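Local coordinates for antigen MTB48, Mycobacterial protein (Mycobacterium smegmatis, PDB 4WJ1) that is exported by the ESX-1 type VII secretion system and is probably involved in DNA conjugation, at least in the recipient strain, at residues A[26-32]-A[162-166]; A[32-36]-A[153-159]; A[212-216]-A[275-279]; A[219-224]-A[269-275]. One frame throughout, in Å; residues are numbered along the deposited sequence.

Interaction 1: residues A[26-32]-A[162-166]; sequences RPEGPGD and QWRDY
The phenol oxygen of Y166 donates a short hydrogen bond to the backbone carbonyl of P27 (OH to O 2.6 Å), and P27 O sits in the plane of the ring at its edge. The hydroxyl approaches nearly in line with the carbonyl bond. R26 NH1 adds a weak bond to the same oxygen, Y166 OH (3.0 Å), with the guanidinium plane turned 74° from the phenol ring. The stronger partner of R26 is D64 on helix 40-96, a salt bridge through NH2. These contacts lay the extended linker between helices 12-22 and 40-96, part of the PE domain, along helix 154-178 of the PPE domain in this elongated helical bundle. A second polar tie lies toward the start of the helical segment, where G31 N donates to Q162 OE1 (3.1 Å) from above the amide carbonyl plane. Between the two, apolar contacts are made by G29 CA and the P30 ring. G29 CA and P30 CD rest over one face of Y166, whose CG is anti to its backbone N (chi1 -159°), sending the ring across the linker; P30 CD comes to 3.8 Å from Y166 CD2. P30 thus wedges between two aromatic side chains. Its CG is set over the centre of the W163 indole, 3.4 Å from the six-membered ring centroid and 17° off the normal, a close CH-pi contact. The indole edge is polar as well: a water accepts from W163 NE1 and donates to G31 O.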
loop_
_atom_site.group_PDB
_atom_site.type_symbol
_atom_site.label_atom_id
_atom_site.label_comp_id
_atom_site.label_asym_id
_atom_site.label_seq_id
_atom_site.Cartn_x
_atom_site.Cartn_y
_atom_site.Cartn_z
ATOM N N ARG A 26 12.544 2.787 0.537
ATOM C CA ARG A 26 11.289 3.011 -0.161
ATOM C C ARG A 26 10.887 4.475 0.040
ATOM O O ARG A 26 10.907 4.963 1.166
ATOM C CB ARG A 26 10.216 2.066 0.367
ATOM C CG ARG A 26 8.867 2.220 -0.273
ATOM C CD ARG A 26 7.958 1.110 0.185
ATOM N NE ARG A 26 7.847 1.048 1.641
ATOM C CZ ARG A 26 6.927 1.715 2.338
ATOM N NH1 ARG A 26 6.061 2.499 1.707
ATOM N NH2 ARG A 26 6.870 1.609 3.659
ATOM N N PRO A 27 10.565 5.190 -1.054
ATOM C CA PRO A 27 10.172 6.599 -0.926
ATOM C C PRO A 27 8.966 6.761 -0.022
ATOM O O PRO A 27 8.111 5.870 0.016
ATOM C CB PRO A 27 9.832 7.005 -2.362
ATOM C CG PRO A 27 10.627 6.063 -3.209
ATOM C CD PRO A 27 10.614 4.760 -2.462
ATOM N N GLU A 28 8.917 7.878 0.697
ATOM C CA GLU A 28 7.788 8.213 1.546
ATOM C C GLU A 28 6.474 8.155 0.779
ATOM O O GLU A 28 6.361 8.715 -0.307
ATOM C CB GLU A 28 7.981 9.603 2.145
ATOM C CG GLU A 28 8.608 9.594 3.527
ATOM C CD GLU A 28 7.652 9.077 4.588
ATOM O OE1 GLU A 28 6.511 9.599 4.661
ATOM O OE2 GLU A 28 8.040 8.149 5.340
ATOM N N GLY A 29 5.485 7.478 1.357
ATOM C CA GLY A 29 4.189 7.299 0.727
ATOM C C GLY A 29 3.255 8.503 0.774
ATOM O O GLY A 29 3.629 9.611 1.198
ATOM N N PRO A 30 2.017 8.290 0.310
ATOM C CA PRO A 30 0.950 9.287 0.222
ATOM C C PRO A 30 0.707 10.019 1.524
ATOM O O PRO A 30 0.848 9.434 2.597
ATOM C CB PRO A 30 -0.271 8.452 -0.151
ATOM C CG PRO A 30 0.316 7.356 -0.972
ATOM C CD PRO A 30 1.632 7.022 -0.333
ATOM N N GLY A 31 0.341 11.296 1.429
ATOM C CA GLY A 31 -0.053 12.025 2.609
ATOM C C GLY A 31 -1.436 11.615 3.069
ATOM O O GLY A 31 -1.993 10.624 2.635
ATOM N N ASP A 32 -2.000 12.403 3.965
ATOM C CA ASP A 32 -3.316 12.136 4.495
ATOM C C ASP A 32 -4.341 12.962 3.678
ATOM O O ASP A 32 -3.991 13.579 2.669
ATOM C CB ASP A 32 -3.323 12.486 5.983
ATOM C CG ASP A 32 -4.377 11.753 6.756
ATOM O OD1 ASP A 32 -5.261 11.117 6.139
ATOM O OD2 ASP A 32 -4.324 11.837 7.999
ATOM N N GLN A 162 -2.129 11.092 -5.260
ATOM C CA GLN A 162 -0.926 10.618 -4.597
ATOM C C GLN A 162 -0.825 9.094 -4.602
ATOM O O GLN A 162 0.248 8.532 -4.771
ATOM C CB GLN A 162 -0.876 11.118 -3.161
ATOM C CG GLN A 162 -0.610 12.587 -3.002
ATOM C CD GLN A 162 -0.400 12.939 -1.563
ATOM O OE1 GLN A 162 0.728 13.042 -1.119
ATOM N NE2 GLN A 162 -1.493 13.103 -0.812
ATOM N N TRP A 163 -1.957 8.438 -4.398
ATOM C CA TRP A 163 -1.985 7.001 -4.361
ATOM C C TRP A 163 -1.779 6.466 -5.759
ATOM O O TRP A 163 -0.970 5.554 -5.967
ATOM C CB TRP A 163 -3.283 6.497 -3.747
ATOM C CG TRP A 163 -3.160 6.468 -2.268
ATOM C CD1 TRP A 163 -3.665 7.374 -1.372
ATOM C CD2 TRP A 163 -2.439 5.501 -1.492
ATOM N NE1 TRP A 163 -3.322 7.015 -0.084
ATOM C CE2 TRP A 163 -2.566 5.870 -0.136
ATOM C CE3 TRP A 163 -1.709 4.352 -1.812
ATOM C CZ2 TRP A 163 -1.988 5.137 0.889
ATOM C CZ3 TRP A 163 -1.140 3.626 -0.794
ATOM C CH2 TRP A 163 -1.280 4.017 0.540
ATOM N N ARG A 164 -2.476 7.051 -6.721
ATOM C CA ARG A 164 -2.323 6.632 -8.104
ATOM C C ARG A 164 -0.860 6.669 -8.519
ATOM O O ARG A 164 -0.362 5.755 -9.175
ATOM C CB ARG A 164 -3.142 7.518 -9.029
ATOM C CG ARG A 164 -3.005 7.180 -10.500
ATOM C CD ARG A 164 -3.521 8.330 -11.349
ATOM N NE ARG A 164 -2.663 9.498 -11.190
ATOM C CZ ARG A 164 -3.085 10.758 -11.220
ATOM N NH1 ARG A 164 -4.374 11.023 -11.411
ATOM N NH2 ARG A 164 -2.215 11.751 -11.051
ATOM N N ASP A 165 -0.160 7.713 -8.102
ATOM C CA ASP A 165 1.197 7.909 -8.572
ATOM C C ASP A 165 2.206 7.123 -7.798
ATOM O O ASP A 165 3.364 7.023 -8.206
ATOM C CB ASP A 165 1.554 9.370 -8.516
ATOM C CG ASP A 165 0.787 10.173 -9.521
ATOM O OD1 ASP A 165 0.345 9.634 -10.558
ATOM O OD2 ASP A 165 0.636 11.356 -9.276
ATOM N N TYR A 166 1.769 6.562 -6.680
ATOM C CA TYR A 166 2.650 5.754 -5.857
ATOM C C TYR A 166 2.779 4.353 -6.444
ATOM O O TYR A 166 3.716 3.626 -6.135
ATOM C CB TYR A 166 2.127 5.680 -4.435
ATOM C CG TYR A 166 3.185 5.321 -3.422
ATOM C CD1 TYR A 166 4.366 6.050 -3.346
ATOM C CD2 TYR A 166 2.999 4.269 -2.530
ATOM C CE1 TYR A 166 5.335 5.736 -2.419
ATOM C CE2 TYR A 166 3.959 3.959 -1.592
ATOM C CZ TYR A 166 5.122 4.698 -1.543
ATOM O OH TYR A 166 6.082 4.408 -0.613
HETATM O O HOH W 1 -2.743 8.177 2.599
HETATM O O HOH W 2 -1.298 15.261 1.472
#

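Interaction 2: residues A[32-36]-A[153-159]; sequences DATKP and ALSMKYF
With its hydroxyl anti to the backbone N (chi1 -178°), S155 holds OG out from the first turn of helix 154-178, where T34 N donates to it at 2.7 Å along an almost straight path (165°). The same oxygen lies against the linker backbone, 3.3 Å from A33 CA. Selenomethionine M156, one residue on, bends at chi2 (-55°), which swings the selenium back to the A33 methyl (SE to CB 3.8 Å). That methyl also touches the base of the F159 side chain, CB to CB 3.6 Å, and meets its ring obliquely. A33 therefore plugs into the helix surface between S155, its neighbour M156 and F159, one turn further on. Toward the helix start, the P36 ring packs on the A153 methyl (CB to CB 3.8 Å). M156 N, in the opening turn, is served by a water that accepts from it at 3.2 Å and donates to T34 O, so the linker carbonyl and the helix N-H are joined indirectly. Helix 40-96 lies alongside, with Y46 OH bonded to A33 O, while F220 and V221 of helix 187-230 touch M156. The arrangement is an extended interhelical linker of the PE domain laid over the N-terminal turns of a PPE-domain helix, part of the fused PE-PPE helical bundle of EspB.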
loop_
_atom_site.group_PDB
_atom_site.type_symbol
_atom_site.label_atom_id
_atom_site.label_comp_id
_atom_site.label_asym_id
_atom_site.label_seq_id
_atom_site.Cartn_x
_atom_site.Cartn_y
_atom_site.Cartn_z
ATOM N N ASP A 32 -2.000 12.403 3.965
ATOM C CA ASP A 32 -3.316 12.136 4.495
ATOM C C ASP A 32 -4.341 12.962 3.678
ATOM O O ASP A 32 -3.991 13.579 2.669
ATOM C CB ASP A 32 -3.323 12.486 5.983
ATOM C CG ASP A 32 -4.377 11.753 6.756
ATOM O OD1 ASP A 32 -5.261 11.117 6.139
ATOM O OD2 ASP A 32 -4.324 11.837 7.999
ATOM N N ALA A 33 -5.596 12.972 4.109
ATOM C CA ALA A 33 -6.646 13.686 3.405
ATOM C C ALA A 33 -7.731 14.062 4.391
ATOM O O ALA A 33 -7.817 13.445 5.454
ATOM C CB ALA A 33 -7.220 12.832 2.294
ATOM N N THR A 34 -8.553 15.062 4.048
ATOM C CA THR A 34 -9.739 15.364 4.840
ATOM C C THR A 34 -11.042 15.173 4.038
ATOM O O THR A 34 -11.027 15.217 2.808
ATOM C CB THR A 34 -9.671 16.787 5.394
ATOM O OG1 THR A 34 -9.582 17.718 4.316
ATOM C CG2 THR A 34 -8.456 16.943 6.271
ATOM N N LYS A 35 -12.143 14.909 4.752
ATOM C CA LYS A 35 -13.518 14.861 4.209
ATOM C C LYS A 35 -13.915 16.130 3.473
ATOM O O LYS A 35 -13.625 17.214 3.953
ATOM C CB LYS A 35 -14.548 14.695 5.333
ATOM C CG LYS A 35 -14.680 13.344 5.897
ATOM C CD LYS A 35 -14.983 13.427 7.378
ATOM C CE LYS A 35 -16.221 14.225 7.619
ATOM N NZ LYS A 35 -16.649 14.087 9.039
ATOM N N PRO A 36 -14.643 16.002 2.354
ATOM C CA PRO A 36 -15.162 17.167 1.622
ATOM C C PRO A 36 -16.281 17.862 2.383
ATOM O O PRO A 36 -16.424 19.067 2.273
ATOM C CB PRO A 36 -15.693 16.576 0.311
ATOM C CG PRO A 36 -15.265 15.142 0.296
ATOM C CD PRO A 36 -14.957 14.729 1.685
ATOM N N ALA A 153 -13.768 18.866 -3.178
ATOM C CA ALA A 153 -13.090 17.698 -2.602
ATOM C C ALA A 153 -11.640 17.636 -3.025
ATOM O O ALA A 153 -11.142 16.579 -3.405
ATOM C CB ALA A 153 -13.801 16.421 -2.997
ATOM N N LEU A 154 -10.986 18.788 -2.980
ATOM C CA LEU A 154 -9.595 18.919 -3.397
ATOM C C LEU A 154 -8.640 18.048 -2.601
ATOM O O LEU A 154 -7.666 17.543 -3.159
ATOM C CB LEU A 154 -9.147 20.377 -3.294
ATOM C CG LEU A 154 -9.920 21.326 -4.204
ATOM C CD1 LEU A 154 -9.476 22.764 -3.969
ATOM C CD2 LEU A 154 -9.704 20.910 -5.647
ATOM N N SER A 155 -8.893 17.909 -1.298
ATOM C CA SER A 155 -8.045 17.068 -0.453
ATOM C C SER A 155 -8.112 15.619 -0.933
ATOM O O SER A 155 -7.086 15.002 -1.227
ATOM C CB SER A 155 -8.457 17.158 1.016
ATOM O OG SER A 155 -7.598 16.364 1.826
HETATM N N MSE A 156 -9.334 15.107 -1.044
HETATM C CA MSE A 156 -9.569 13.764 -1.535
HETATM C C MSE A 156 -8.997 13.568 -2.927
HETATM O O MSE A 156 -8.405 12.529 -3.216
HETATM C CB MSE A 156 -11.064 13.444 -1.511
HETATM C CG MSE A 156 -11.564 13.135 -0.104
HETATM SE SE MSE A 156 -10.541 11.700 0.769
HETATM C CE MSE A 156 -10.512 10.413 -0.663
ATOM N N LYS A 157 -9.129 14.573 -3.781
ATOM C CA LYS A 157 -8.590 14.454 -5.133
ATOM C C LYS A 157 -7.068 14.401 -5.108
ATOM O O LYS A 157 -6.461 13.694 -5.896
ATOM C CB LYS A 157 -9.079 15.598 -6.018
ATOM C CG LYS A 157 -10.514 15.393 -6.500
ATOM C CD LYS A 157 -11.139 16.667 -7.044
ATOM C CE LYS A 157 -12.530 16.386 -7.600
ATOM N NZ LYS A 157 -13.347 17.635 -7.737
ATOM N N TYR A 158 -6.443 15.121 -4.188
ATOM C CA TYR A 158 -4.995 15.078 -4.115
ATOM C C TYR A 158 -4.528 13.705 -3.579
ATOM O O TYR A 158 -3.540 13.137 -4.040
ATOM C CB TYR A 158 -4.474 16.196 -3.238
ATOM C CG TYR A 158 -2.992 16.340 -3.338
ATOM C CD1 TYR A 158 -2.368 16.303 -4.573
ATOM C CD2 TYR A 158 -2.206 16.514 -2.200
ATOM C CE1 TYR A 158 -0.997 16.428 -4.680
ATOM C CE2 TYR A 158 -0.835 16.637 -2.296
ATOM C CZ TYR A 158 -0.236 16.600 -3.543
ATOM O OH TYR A 158 1.129 16.732 -3.647
ATOM N N PHE A 159 -5.257 13.218 -2.581
ATOM C CA PHE A 159 -5.081 11.906 -2.003
ATOM C C PHE A 159 -5.150 10.877 -3.115
ATOM O O PHE A 159 -4.281 10.014 -3.231
ATOM C CB PHE A 159 -6.163 11.691 -0.929
ATOM C CG PHE A 159 -6.329 10.249 -0.448
ATOM C CD1 PHE A 159 -7.184 9.375 -1.104
ATOM C CD2 PHE A 159 -5.702 9.812 0.714
ATOM C CE1 PHE A 159 -7.377 8.086 -0.638
ATOM C CE2 PHE A 159 -5.884 8.523 1.183
ATOM C CZ PHE A 159 -6.719 7.653 0.503
HETATM O O HOH W 3 -11.764 16.374 0.522
#

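Interaction 3: residues A[212-216]-A[275-279]; sequences RLAQE and IQEIR
The polar link between the segments is a hydrogen bond from Q276 N to E216 OE1, short at 2.6 Å and nearly straight (172°). E216 bends at chi2 (-49°) to bring its carboxylate round to the backbone of 275-279, and OE1 is met nearly along its own C-O bond. That oxygen is also crowded by carbon: Q276 CG lies 3.1 Å from OE1 and I275 CB 3.3 Å from it. Around the R212 guanidinium the contacts are of another kind. I278 CD1 stands 4.0 Å above one face of the group, over its centre, while Q276 NE2 sits in the plane at the edge, its amide turned 71° from the guanidinium; this is contact only, since NE2 and R212 NH2 are both N-H donors. The charge is paired with E209 through R212 NH1. Apolar packing centres on I278, whose CD1 reaches R212 CB at 3.9 Å and the CG of E216 at 4.1 Å; L213 adds a looser contact with I278 CG1. The stretch after helix 248-272 is thus fastened to helix 187-230 within the PPE domain. Helix 40-96 borders both, L49 touching L213, E216 and I275, and on helix 154-178 F159 and W163 meet L213.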
loop_
_atom_site.group_PDB
_atom_site.type_symbol
_atom_site.label_atom_id
_atom_site.label_comp_id
_atom_site.label_asym_id
_atom_site.label_seq_id
_atom_site.Cartn_x
_atom_site.Cartn_y
_atom_site.Cartn_z
ATOM N N ARG A 212 -5.724 0.467 -7.225
ATOM C CA ARG A 212 -7.087 0.166 -6.820
ATOM C C ARG A 212 -7.615 1.186 -5.808
ATOM O O ARG A 212 -8.792 1.539 -5.846
ATOM C CB ARG A 212 -7.180 -1.261 -6.249
ATOM C CG ARG A 212 -6.896 -2.356 -7.291
ATOM C CD ARG A 212 -7.109 -3.785 -6.758
ATOM N NE ARG A 212 -8.464 -3.949 -6.239
ATOM C CZ ARG A 212 -8.766 -4.451 -5.042
ATOM N NH1 ARG A 212 -7.802 -4.874 -4.224
ATOM N NH2 ARG A 212 -10.042 -4.541 -4.668
ATOM N N LEU A 213 -6.763 1.657 -4.903
ATOM C CA LEU A 213 -7.225 2.631 -3.919
ATOM C C LEU A 213 -7.556 3.946 -4.642
ATOM O O LEU A 213 -8.584 4.567 -4.389
ATOM C CB LEU A 213 -6.181 2.842 -2.821
ATOM C CG LEU A 213 -6.502 3.940 -1.805
ATOM C CD1 LEU A 213 -7.887 3.737 -1.231
ATOM C CD2 LEU A 213 -5.447 3.993 -0.695
ATOM N N ALA A 214 -6.702 4.330 -5.584
ATOM C CA ALA A 214 -6.949 5.514 -6.375
ATOM C C ALA A 214 -8.264 5.397 -7.148
ATOM O O ALA A 214 -9.015 6.358 -7.238
ATOM C CB ALA A 214 -5.778 5.777 -7.320
ATOM N N GLN A 215 -8.560 4.223 -7.693
ATOM C CA GLN A 215 -9.812 4.055 -8.423
ATOM C C GLN A 215 -10.991 4.222 -7.473
ATOM O O GLN A 215 -11.984 4.868 -7.813
ATOM C CB GLN A 215 -9.878 2.694 -9.125
ATOM C CG GLN A 215 -8.960 2.576 -10.350
ATOM C CD GLN A 215 -8.959 1.166 -10.979
ATOM O OE1 GLN A 215 -8.973 0.142 -10.275
ATOM N NE2 GLN A 215 -8.927 1.118 -12.313
ATOM N N GLU A 216 -10.873 3.654 -6.277
ATOM C CA GLU A 216 -11.919 3.793 -5.276
ATOM C C GLU A 216 -12.108 5.269 -4.914
ATOM O O GLU A 216 -13.233 5.753 -4.833
ATOM C CB GLU A 216 -11.594 2.960 -4.036
ATOM C CG GLU A 216 -11.528 1.437 -4.285
ATOM C CD GLU A 216 -12.740 0.913 -5.057
ATOM O OE1 GLU A 216 -13.740 0.541 -4.413
ATOM O OE2 GLU A 216 -12.699 0.873 -6.307
ATOM N N ILE A 275 -17.749 1.937 -2.371
ATOM C CA ILE A 275 -16.409 1.470 -2.696
ATOM C C ILE A 275 -16.134 0.132 -2.035
ATOM O O ILE A 275 -16.827 -0.259 -1.092
ATOM C CB ILE A 275 -15.356 2.465 -2.239
ATOM C CG1 ILE A 275 -15.467 2.649 -0.727
ATOM C CG2 ILE A 275 -15.535 3.781 -2.951
ATOM C CD1 ILE A 275 -14.404 3.528 -0.162
ATOM N N GLN A 276 -15.122 -0.575 -2.520
ATOM C CA GLN A 276 -14.798 -1.866 -1.934
ATOM C C GLN A 276 -13.502 -1.802 -1.134
ATOM O O GLN A 276 -12.599 -1.014 -1.439
ATOM C CB GLN A 276 -14.714 -2.953 -3.005
ATOM C CG GLN A 276 -14.370 -2.470 -4.405
ATOM C CD GLN A 276 -14.491 -3.583 -5.445
ATOM O OE1 GLN A 276 -15.587 -4.097 -5.696
ATOM N NE2 GLN A 276 -13.361 -3.967 -6.045
ATOM N N GLU A 277 -13.444 -2.623 -0.090
ATOM C CA GLU A 277 -12.292 -2.723 0.792
ATOM C C GLU A 277 -11.056 -3.170 0.021
ATOM O O GLU A 277 -11.132 -4.038 -0.843
ATOM C CB GLU A 277 -12.585 -3.700 1.938
ATOM C CG GLU A 277 -11.504 -3.754 3.009
ATOM C CD GLU A 277 -11.793 -4.774 4.100
ATOM O OE1 GLU A 277 -12.899 -5.368 4.103
ATOM O OE2 GLU A 277 -10.902 -4.985 4.954
ATOM N N ILE A 278 -9.927 -2.544 0.321
ATOM C CA ILE A 278 -8.646 -2.946 -0.229
ATOM C C ILE A 278 -8.024 -3.881 0.782
ATOM O O ILE A 278 -7.720 -3.467 1.905
ATOM C CB ILE A 278 -7.706 -1.744 -0.479
ATOM C CG1 ILE A 278 -8.415 -0.653 -1.285
ATOM C CG2 ILE A 278 -6.446 -2.187 -1.188
ATOM C CD1 ILE A 278 -8.771 -1.085 -2.688
ATOM N N ARG A 279 -7.862 -5.146 0.414
ATOM C CA ARG A 279 -7.255 -6.095 1.335
ATOM C C ARG A 279 -5.945 -6.644 0.797
ATOM O O ARG A 279 -5.929 -7.679 0.152
ATOM C CB ARG A 279 -8.223 -7.231 1.637
ATOM C CG ARG A 279 -8.698 -7.223 3.075
ATOM C CD ARG A 279 -10.116 -7.744 3.185
ATOM N NE ARG A 279 -10.347 -8.386 4.474
ATOM C CZ ARG A 279 -11.470 -9.014 4.798
ATOM N NH1 ARG A 279 -12.468 -9.071 3.926
ATOM N NH2 ARG A 279 -11.598 -9.571 5.997
#

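Interaction 4: residues A[219-224]-A[269-275]; sequences TFVDAH and YANGSQI
Y269 slants across the A223-H224 backbone, its CD1 3.5 Å from A223 O, and pushes its hydroxyl between two aromatic edges. F220 CE1 lies 3.1 Å from Y269 OH and H224 CD2 3.3 Å from it, with the oxygen close to the plane of each ring, so aromatic C-H groups point at it from both. H224 and Y269 run side by side in the same direction, their planes 71° apart in an oblique pairing. Each polar end has its partner on a further part of the fold: Y269 OH is bonded to T42 OG1 at the start of helix 40-96, and H224 NE2 to D37 OD2 in the loop before it. Small residues bring the backbones close beyond the tyrosine. The A223 methyl packs on S273 CB at 3.8 Å and also against G272, and S273 CB approaches the rim of the F220 ring. S273, just past the end of helix 248-272, puts its OG between its own backbone N and carbonyl carbon (chi1 69°) and donates to Y269 O at 2.8 Å. S273 N bonds to that carbonyl from the opposite face, so one oxygen takes two donors at the helix end. T219 gives OG1 to Q215 O of its own helix and leaves its methyl facing the end of helix 248-272, CG2 reaching G272 O at 3.4 Å. The two helices run antiparallel here, and the close packing of small residues against the C-terminal end of helix 248-272 belongs to the helical bundle of the PPE domain.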
loop_
_atom_site.group_PDB
_atom_site.type_symbol
_atom_site.label_atom_id
_atom_site.label_comp_id
_atom_site.label_asym_id
_atom_site.label_seq_id
_atom_site.Cartn_x
_atom_site.Cartn_y
_atom_site.Cartn_z
ATOM N N THR A 219 -13.777 7.037 -7.711
ATOM C CA THR A 219 -15.194 6.729 -7.672
ATOM C C THR A 219 -15.913 7.656 -6.696
ATOM O O THR A 219 -16.985 8.174 -6.992
ATOM C CB THR A 219 -15.396 5.261 -7.302
ATOM O OG1 THR A 219 -15.009 4.470 -8.429
ATOM C CG2 THR A 219 -16.847 4.966 -6.965
ATOM N N PHE A 220 -15.281 7.894 -5.553
ATOM C CA PHE A 220 -15.822 8.774 -4.534
ATOM C C PHE A 220 -15.868 10.244 -4.997
ATOM O O PHE A 220 -16.924 10.864 -4.968
ATOM C CB PHE A 220 -14.990 8.622 -3.263
ATOM C CG PHE A 220 -15.361 9.567 -2.159
ATOM C CD1 PHE A 220 -16.681 9.834 -1.862
ATOM C CD2 PHE A 220 -14.379 10.151 -1.386
ATOM C CE1 PHE A 220 -17.016 10.676 -0.834
ATOM C CE2 PHE A 220 -14.712 10.997 -0.354
ATOM C CZ PHE A 220 -16.037 11.261 -0.081
ATOM N N VAL A 221 -14.741 10.800 -5.441
ATOM C CA VAL A 221 -14.742 12.199 -5.814
ATOM C C VAL A 221 -15.624 12.456 -7.036
ATOM O O VAL A 221 -16.279 13.497 -7.117
ATOM C CB VAL A 221 -13.325 12.730 -6.060
ATOM C CG1 VAL A 221 -12.551 12.719 -4.769
ATOM C CG2 VAL A 221 -12.617 11.938 -7.118
ATOM N N ASP A 222 -15.683 11.508 -7.964
ATOM C CA ASP A 222 -16.605 11.659 -9.083
ATOM C C ASP A 222 -18.033 11.758 -8.575
ATOM O O ASP A 222 -18.803 12.609 -9.027
ATOM C CB ASP A 222 -16.486 10.503 -10.073
ATOM C CG ASP A 222 -15.205 10.570 -10.903
ATOM O OD1 ASP A 222 -14.474 11.577 -10.785
ATOM O OD2 ASP A 222 -14.937 9.620 -11.682
ATOM N N ALA A 223 -18.383 10.895 -7.631
ATOM C CA ALA A 223 -19.732 10.895 -7.079
ATOM C C ALA A 223 -20.006 12.190 -6.331
ATOM O O ALA A 223 -21.123 12.700 -6.331
ATOM C CB ALA A 223 -19.935 9.724 -6.170
ATOM N N HIS A 224 -18.974 12.726 -5.698
ATOM C CA HIS A 224 -19.143 13.930 -4.928
ATOM C C HIS A 224 -19.318 15.140 -5.853
ATOM O O HIS A 224 -20.147 16.006 -5.589
ATOM C CB HIS A 224 -17.958 14.134 -3.987
ATOM C CG HIS A 224 -18.166 15.242 -3.012
ATOM N ND1 HIS A 224 -17.836 16.554 -3.295
ATOM C CD2 HIS A 224 -18.706 15.255 -1.772
ATOM C CE1 HIS A 224 -18.140 17.312 -2.265
ATOM N NE2 HIS A 224 -18.675 16.551 -1.321
ATOM N N TYR A 269 -25.802 9.804 -4.665
ATOM C CA TYR A 269 -24.495 9.938 -4.039
ATOM C C TYR A 269 -24.175 8.709 -3.178
ATOM O O TYR A 269 -23.064 8.186 -3.190
ATOM C CB TYR A 269 -24.468 11.215 -3.209
ATOM C CG TYR A 269 -23.171 11.496 -2.495
ATOM C CD1 TYR A 269 -21.948 11.450 -3.166
ATOM C CD2 TYR A 269 -23.172 11.839 -1.151
ATOM C CE1 TYR A 269 -20.769 11.723 -2.507
ATOM C CE2 TYR A 269 -22.005 12.111 -0.488
ATOM C CZ TYR A 269 -20.804 12.052 -1.166
ATOM O OH TYR A 269 -19.651 12.338 -0.475
ATOM N N ALA A 270 -25.168 8.257 -2.427
ATOM C CA ALA A 270 -25.013 7.086 -1.585
ATOM C C ALA A 270 -24.657 5.879 -2.448
ATOM O O ALA A 270 -23.666 5.204 -2.184
ATOM C CB ALA A 270 -26.278 6.833 -0.793
ATOM N N ASN A 271 -25.447 5.632 -3.491
ATOM C CA ASN A 271 -25.170 4.538 -4.419
ATOM C C ASN A 271 -23.839 4.676 -5.138
ATOM O O ASN A 271 -23.012 3.768 -5.109
ATOM C CB ASN A 271 -26.280 4.424 -5.456
ATOM C CG ASN A 271 -27.607 4.056 -4.839
ATOM O OD1 ASN A 271 -27.660 3.561 -3.712
ATOM N ND2 ASN A 271 -28.692 4.297 -5.571
ATOM N N GLY A 272 -23.632 5.824 -5.769
ATOM C CA GLY A 272 -22.503 6.015 -6.660
ATOM C C GLY A 272 -21.157 6.041 -5.983
ATOM O O GLY A 272 -20.133 5.817 -6.627
ATOM N N SER A 273 -21.144 6.311 -4.683
ATOM C CA SER A 273 -19.876 6.423 -3.975
ATOM C C SER A 273 -19.522 5.146 -3.232
ATOM O O SER A 273 -18.574 5.140 -2.455
ATOM C CB SER A 273 -19.903 7.594 -2.990
ATOM O OG SER A 273 -20.781 7.324 -1.908
ATOM N N GLN A 274 -20.285 4.077 -3.446
ATOM C CA GLN A 274 -19.964 2.789 -2.833
ATOM C C GLN A 274 -18.609 2.304 -3.312
ATOM O O GLN A 274 -18.347 2.264 -4.511
ATOM C CB GLN A 274 -21.019 1.735 -3.160
ATOM C CG GLN A 274 -22.253 1.784 -2.290
ATOM C CD GLN A 274 -23.287 0.772 -2.730
ATOM O OE1 GLN A 274 -24.294 1.130 -3.345
ATOM N NE2 GLN A 274 -23.046 -0.506 -2.421
ATOM N N ILE A 275 -17.749 1.937 -2.371
ATOM C CA ILE A 275 -16.409 1.470 -2.696
ATOM C C ILE A 275 -16.134 0.132 -2.035
ATOM O O ILE A 275 -16.827 -0.259 -1.092
ATOM C CB ILE A 275 -15.356 2.465 -2.239
ATOM C CG1 ILE A 275 -15.467 2.649 -0.727
ATOM C CG2 ILE A 275 -15.535 3.781 -2.951
ATOM C CD1 ILE A 275 -14.404 3.528 -0.162
#

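How the interactions relate
From the N terminus, the linker between helices 12-22 and 40-96 meets helix 154-178 twice. Interaction 1 closes the longer loop and interaction 2, sharing D32, nests inside it; both join the PE part to the PPE part. Further along, interaction 3 closes a loop from helix 187-230 to the stretch after helix 248-272, and interaction 4, sharing I275, nests within that one, wholly inside the PPE domain. The two nested pairs are in series without crossing. Side chains also bridge the two pairs: W163 of interaction 1 packs on L213 of interaction 3, while P36 and M156 of interaction 2 touch H224 and F220 of interaction 4.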